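Local coordinates for protein GCN5-related N-acetyltransferase (Brucella melitensis biovar Abortus 2308, PDB 3TCV) that probably transfers an acetyl group from acetyl-coenzyme A to an amine, possibly the N-terminal serine or alanine of a protein, as a GCN5-related N-acetyltransferase, at residues B[166-171]-B[204-209]. Numbering follows the deposited sequence.
Sequences WECHNE and AWFSVL
Trp166 and Phe206 exchange two backbone hydrogen bonds, Cys168 and Ala204 two more, and Glu167 faces Trp205 as the non-hydrogen-bonded pair between them, so that the antiparallel axes of 166-169 and 204-209 approach to 4.9 Å. Cys168 and Ala204, with Ala204 N 2.9 Å from Cys168 O, form the last bridge between the segments; the backbone of Asn170 goes on to bond Asp202.

On one face Glu167 lies alongside the indole of Trp205. With CG held between backbone N and carbonyl carbon (chi1 45°) and the chain extended beyond it, Glu167 runs the same way as the indole; its CB sits 3.7 Å from the centroid of the six-membered ring of Trp205, a CH-pi contact over the face. Farther out, Glu167 CD comes to 3.4 Å from CH2 of Trp205, the carboxylate turned 23° from the ring plane. Glutamate suits the place because its methylenes can cover an aromatic face while OE2 reaches a salt bridge with Arg201.

The other face carries Trp166, Cys168, Ala204 and Phe206, packed near helix 173-182. Trp166 CD1 meets Phe206 CD2 at 3.8 Å, obliquely, neither stacked nor edge-to-face. Tryptophan can be buried here because Ser175 OG satisfies its NE1; Phe206 offers a purely apolar ring. The small, weakly polar Cys168 SG suits that ring's edge, 4.1 Å from Phe206 CE2, a sulfur-aromatic contact. Ala204's small methyl fits between Cys168 and Asn170.

In the GNAT sheet this joins strand 163-169 to strand 199-209, and Phe190 of its own chain and Phe190 of the second subunit both meet Trp205, at the subunit interface. The chemistry is thus divided: backbone bonds set the register, aromatic and sulfur groups fill the helix-facing side, and Glu167 combines an apolar stem with a charge that Arg201 probably stabilises against nearby Glu128.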
# COMPACT_ATOMS: atom_id res chain seq x y z
N TRP B 166 -2.36 3.65 -9.84
CA TRP B 166 -3.27 2.66 -10.44
C TRP B 166 -2.86 1.30 -9.92
O TRP B 166 -1.69 0.97 -9.89
CB TRP B 166 -3.12 2.70 -11.94
CG TRP B 166 -4.03 1.80 -12.74
CD1 TRP B 166 -3.98 0.42 -12.88
CD2 TRP B 166 -5.12 2.23 -13.63
NE1 TRP B 166 -4.97 -0.03 -13.74
CE2 TRP B 166 -5.69 1.02 -14.20
CE3 TRP B 166 -5.70 3.46 -13.94
CZ2 TRP B 166 -6.77 1.07 -15.09
CZ3 TRP B 166 -6.78 3.49 -14.83
CH2 TRP B 166 -7.30 2.32 -15.39
N GLU B 167 -3.82 0.52 -9.43
CA GLU B 167 -3.54 -0.87 -9.04
C GLU B 167 -4.66 -1.75 -9.58
O GLU B 167 -5.85 -1.32 -9.65
CB GLU B 167 -3.39 -1.05 -7.52
CG GLU B 167 -4.45 -0.34 -6.68
CD GLU B 167 -4.75 -0.97 -5.33
OE1 GLU B 167 -5.22 -0.20 -4.44
OE2 GLU B 167 -4.57 -2.19 -5.14
N CYS B 168 -4.29 -2.94 -9.98
CA CYS B 168 -5.23 -3.93 -10.47
C CYS B 168 -4.68 -5.33 -10.24
O CYS B 168 -3.51 -5.52 -9.90
CB CYS B 168 -5.47 -3.71 -11.98
SG CYS B 168 -4.00 -3.89 -13.04
N HIS B 169 -5.55 -6.33 -10.38
CA HIS B 169 -5.13 -7.72 -10.38
C HIS B 169 -4.10 -7.87 -11.46
O HIS B 169 -4.29 -7.39 -12.61
CB HIS B 169 -6.37 -8.59 -10.65
CG HIS B 169 -6.26 -10.03 -10.19
ND1 HIS B 169 -5.31 -10.86 -10.62
CD2 HIS B 169 -7.08 -10.77 -9.34
CE1 HIS B 169 -5.48 -12.07 -10.06
NE2 HIS B 169 -6.56 -12.02 -9.28
N ASN B 170 -3.02 -8.55 -11.15
CA ASN B 170 -2.00 -8.78 -12.12
C ASN B 170 -2.50 -9.61 -13.32
O ASN B 170 -1.96 -9.49 -14.41
CB ASN B 170 -0.82 -9.45 -11.48
CG ASN B 170 0.37 -9.49 -12.38
OD1 ASN B 170 0.79 -8.44 -12.91
ND2 ASN B 170 0.95 -10.67 -12.55
N GLU B 171 -3.53 -10.41 -13.10
CA GLU B 171 -4.14 -11.23 -14.18
C GLU B 171 -5.18 -10.43 -14.99
O GLU B 171 -5.70 -10.95 -15.99
CB GLU B 171 -4.80 -12.50 -13.61
CG GLU B 171 -3.82 -13.58 -13.15
CD GLU B 171 -4.50 -14.89 -12.70
OE1 GLU B 171 -5.74 -14.96 -12.52
OE2 GLU B 171 -3.76 -15.88 -12.52
N ALA B 204 -0.66 -5.63 -9.27
CA ALA B 204 0.22 -4.83 -10.11
C ALA B 204 -0.01 -3.35 -9.79
O ALA B 204 -1.16 -2.86 -9.83
CB ALA B 204 -0.08 -5.08 -11.59
N TRP B 205 1.07 -2.65 -9.48
CA TRP B 205 1.10 -1.22 -9.14
C TRP B 205 1.78 -0.40 -10.20
O TRP B 205 2.85 -0.77 -10.72
CB TRP B 205 1.89 -1.00 -7.84
CG TRP B 205 1.18 -1.47 -6.61
CD1 TRP B 205 1.34 -2.67 -5.95
CD2 TRP B 205 0.15 -0.74 -5.86
NE1 TRP B 205 0.48 -2.75 -4.87
CE2 TRP B 205 -0.24 -1.61 -4.76
CE3 TRP B 205 -0.45 0.51 -5.98
CZ2 TRP B 205 -1.19 -1.24 -3.83
CZ3 TRP B 205 -1.42 0.87 -5.04
CH2 TRP B 205 -1.77 0.01 -3.98
N PHE B 206 1.20 0.76 -10.48
CA PHE B 206 1.70 1.70 -11.46
C PHE B 206 1.49 3.10 -10.91
O PHE B 206 0.57 3.33 -10.12
CB PHE B 206 0.93 1.62 -12.79
CG PHE B 206 0.72 0.23 -13.36
CD1 PHE B 206 1.42 -0.19 -14.47
CD2 PHE B 206 -0.28 -0.59 -12.86
CE1 PHE B 206 1.19 -1.44 -15.03
CE2 PHE B 206 -0.50 -1.85 -13.39
CZ PHE B 206 0.24 -2.27 -14.48
N SER B 207 2.27 4.05 -11.40
CA SER B 207 2.15 5.42 -10.95
C SER B 207 2.50 6.45 -12.01
O SER B 207 3.28 6.18 -12.94
CB SER B 207 3.01 5.68 -9.73
OG SER B 207 4.40 5.72 -10.03
N VAL B 208 1.90 7.62 -11.84
CA VAL B 208 2.29 8.83 -12.55
C VAL B 208 2.79 9.80 -11.47
O VAL B 208 2.10 10.05 -10.48
CB VAL B 208 1.13 9.45 -13.35
CG1 VAL B 208 1.53 10.79 -13.95
CG2 VAL B 208 0.71 8.52 -14.48
N LEU B 209 4.00 10.32 -11.66
CA LEU B 209 4.58 11.35 -10.79
C LEU B 209 4.26 12.75 -11.28
O LEU B 209 4.01 12.98 -12.47
CB LEU B 209 6.11 11.21 -10.74
CG LEU B 209 6.66 9.87 -10.27
CD1 LEU B 209 8.19 10.03 -10.13
CD2 LEU B 209 5.99 9.40 -8.99